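Local coordinates for 3-dehydroquinate dehydratase (Geobacillus kaustophilus, PDB 2YR1), which probably catalyses the cis-dehydration of 3-dehydroquinate to 3-dehydroshikimate through a Schiff-base intermediate, the third step of the chorismate pathway, at residues I214-G219 against G238-D243. Numbering follows the deposited sequence.
Sequences ITRLAG and GQIPID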
loop_
_atom_site.group_PDB
_atom_site.type_symbol
_atom_site.label_atom_id
_atom_site.label_comp_id
_atom_site.label_asym_id
_atom_site.label_seq_id
_atom_site.Cartn_x
_atom_site.Cartn_y
_atom_site.Cartn_z
ATOM N N ILE A 214 1.802 -1.111 -5.775
ATOM C CA ILE A 214 1.097 -0.736 -4.550
ATOM C C ILE A 214 0.019 0.297 -4.798
ATOM O O ILE A 214 -1.027 0.290 -4.129
ATOM C CB ILE A 214 2.060 -0.191 -3.439
ATOM C CG1 ILE A 214 1.282 0.027 -2.134
ATOM C CG2 ILE A 214 2.679 1.152 -3.868
ATOM C CD1 ILE A 214 0.656 -1.253 -1.534
ATOM N N THR A 215 0.267 1.179 -5.761
ATOM C CA THR A 215 -0.689 2.232 -6.060
ATOM C C THR A 215 -1.986 1.737 -6.694
ATOM O O THR A 215 -3.039 2.371 -6.546
ATOM C CB THR A 215 -0.040 3.312 -6.930
ATOM O OG1 THR A 215 -0.701 4.548 -6.691
ATOM C CG2 THR A 215 -0.141 2.979 -8.398
ATOM N N ARG A 216 -1.923 0.601 -7.378
ATOM C CA ARG A 216 -3.103 0.025 -8.006
ATOM C C ARG A 216 -3.951 -0.719 -6.974
ATOM O O ARG A 216 -5.146 -0.936 -7.168
ATOM C CB ARG A 216 -2.681 -0.949 -9.134
ATOM C CG ARG A 216 -1.816 -0.311 -10.207
ATOM C CD ARG A 216 -1.531 -1.289 -11.356
ATOM N NE ARG A 216 -0.775 -0.697 -12.455
ATOM C CZ ARG A 216 -1.279 0.142 -13.358
ATOM N NH1 ARG A 216 -2.551 0.506 -13.301
ATOM N NH2 ARG A 216 -0.516 0.607 -14.339
ATOM N N LEU A 217 -3.336 -1.099 -5.862
ATOM C CA LEU A 217 -4.049 -1.844 -4.835
ATOM C C LEU A 217 -4.466 -0.982 -3.646
ATOM O O LEU A 217 -5.396 -1.339 -2.928
ATOM C CB LEU A 217 -3.171 -2.996 -4.323
ATOM C CG LEU A 217 -2.629 -4.040 -5.315
ATOM C CD1 LEU A 217 -1.596 -4.906 -4.631
ATOM C CD2 LEU A 217 -3.770 -4.899 -5.860
ATOM N N ALA A 218 -3.778 0.141 -3.440
ATOM C CA ALA A 218 -4.062 0.999 -2.293
ATOM C C ALA A 218 -4.289 2.471 -2.604
ATOM O O ALA A 218 -4.490 3.267 -1.700
ATOM C CB ALA A 218 -2.925 0.871 -1.277
ATOM N N GLY A 219 -4.253 2.841 -3.874
ATOM C CA GLY A 219 -4.461 4.235 -4.208
ATOM C C GLY A 219 -5.813 4.756 -3.757
ATOM O O GLY A 219 -5.945 5.940 -3.442
ATOM N N GLY A 238 2.671 -2.739 -15.376
ATOM C CA GLY A 238 2.303 -2.893 -13.978
ATOM C C GLY A 238 0.878 -3.289 -13.637
ATOM O O GLY A 238 0.550 -3.409 -12.462
ATOM N N GLN A 239 0.024 -3.492 -14.635
ATOM C CA GLN A 239 -1.348 -3.888 -14.345
ATOM C C GLN A 239 -1.338 -5.334 -13.822
ATOM O O GLN A 239 -0.669 -6.202 -14.371
ATOM C CB GLN A 239 -2.229 -3.757 -15.602
ATOM C CG GLN A 239 -2.307 -2.325 -16.182
ATOM C CD GLN A 239 -3.261 -2.208 -17.366
ATOM O OE1 GLN A 239 -3.539 -3.197 -18.054
ATOM N NE2 GLN A 239 -3.749 -0.992 -17.624
ATOM N N ILE A 240 -2.100 -5.563 -12.757
ATOM C CA ILE A 240 -2.214 -6.848 -12.069
ATOM C C ILE A 240 -3.502 -7.568 -12.435
ATOM O O ILE A 240 -4.517 -6.927 -12.702
ATOM C CB ILE A 240 -2.215 -6.622 -10.528
ATOM C CG1 ILE A 240 -0.872 -6.063 -10.091
ATOM C CG2 ILE A 240 -2.542 -7.893 -9.770
ATOM C CD1 ILE A 240 -0.640 -4.683 -10.546
ATOM N N PRO A 241 -3.472 -8.913 -12.458
ATOM C CA PRO A 241 -4.665 -9.692 -12.784
ATOM C C PRO A 241 -5.820 -9.352 -11.850
ATOM O O PRO A 241 -5.682 -9.309 -10.617
ATOM C CB PRO A 241 -4.185 -11.134 -12.630
ATOM C CG PRO A 241 -2.772 -11.042 -13.124
ATOM C CD PRO A 241 -2.277 -9.778 -12.439
ATOM N N ILE A 242 -6.972 -9.114 -12.452
ATOM C CA ILE A 242 -8.153 -8.738 -11.716
ATOM C C ILE A 242 -8.456 -9.572 -10.464
ATOM O O ILE A 242 -8.909 -9.027 -9.444
ATOM C CB ILE A 242 -9.351 -8.739 -12.661
ATOM C CG1 ILE A 242 -10.586 -8.208 -11.935
ATOM C CG2 ILE A 242 -9.571 -10.137 -13.202
ATOM C CD1 ILE A 242 -11.725 -7.891 -12.879
ATOM N N ASP A 243 -8.199 -10.875 -10.530
ATOM C CA ASP A 243 -8.453 -11.758 -9.391
ATOM C C ASP A 243 -7.556 -11.429 -8.195
ATOM O O ASP A 243 -7.993 -11.467 -7.042
ATOM C CB ASP A 243 -8.251 -13.224 -9.804
ATOM C CG ASP A 243 -9.376 -13.740 -10.688
ATOM O OD1 ASP A 243 -10.540 -13.314 -10.483
ATOM O OD2 ASP A 243 -9.102 -14.577 -11.577
HETATM O O HOH W 1 -2.797 2.013 -16.218
#
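Arg216 and Gln239 meet in the predicted 3-dehydroquinate site of this type I dehydroquinase, a TIM barrel. Arg216 leaves the short helix 213-218 and reaches the loop before helix 242-256. Its chain is extended from CG to NE (chi2 -175°, chi3 176°), and this carries the guanidinium to the loop backbone. Arg216 NE lies 3.0 Å from Gly238 O, and that oxygen approaches the guanidinium obliquely. Gln239 CG sits over the centre of one guanidinium face, 3.9 Å from Arg216 CZ. The Gln239 amide plane is turned 90° from the guanidinium. Ile240 CD1 is 3.6 Å from Arg216 CD, but its modelled position is doubtful because it crowds Gly238 O. Water 1 lies at the guanidinium edge, in its plane. It accepts a hydrogen bond from Arg216 NH2 at 3.3 Å and a weak one from Gln239 NE2 at 3.5 Å. Arg216 NH2 also donates a hydrogen bond to Pro237 O, and Gln239 OE1 accepts one from the backbone N of Ser235, another predicted substrate-binding residue. These bonds help fix both polar ends. Arg216 and Gln239 both touch Phe228 of strand 226-228. Ile240 and Leu217 pack on Val245 of helix 242-256, while Ile214 and Ala218 face the second subunit of the dimer.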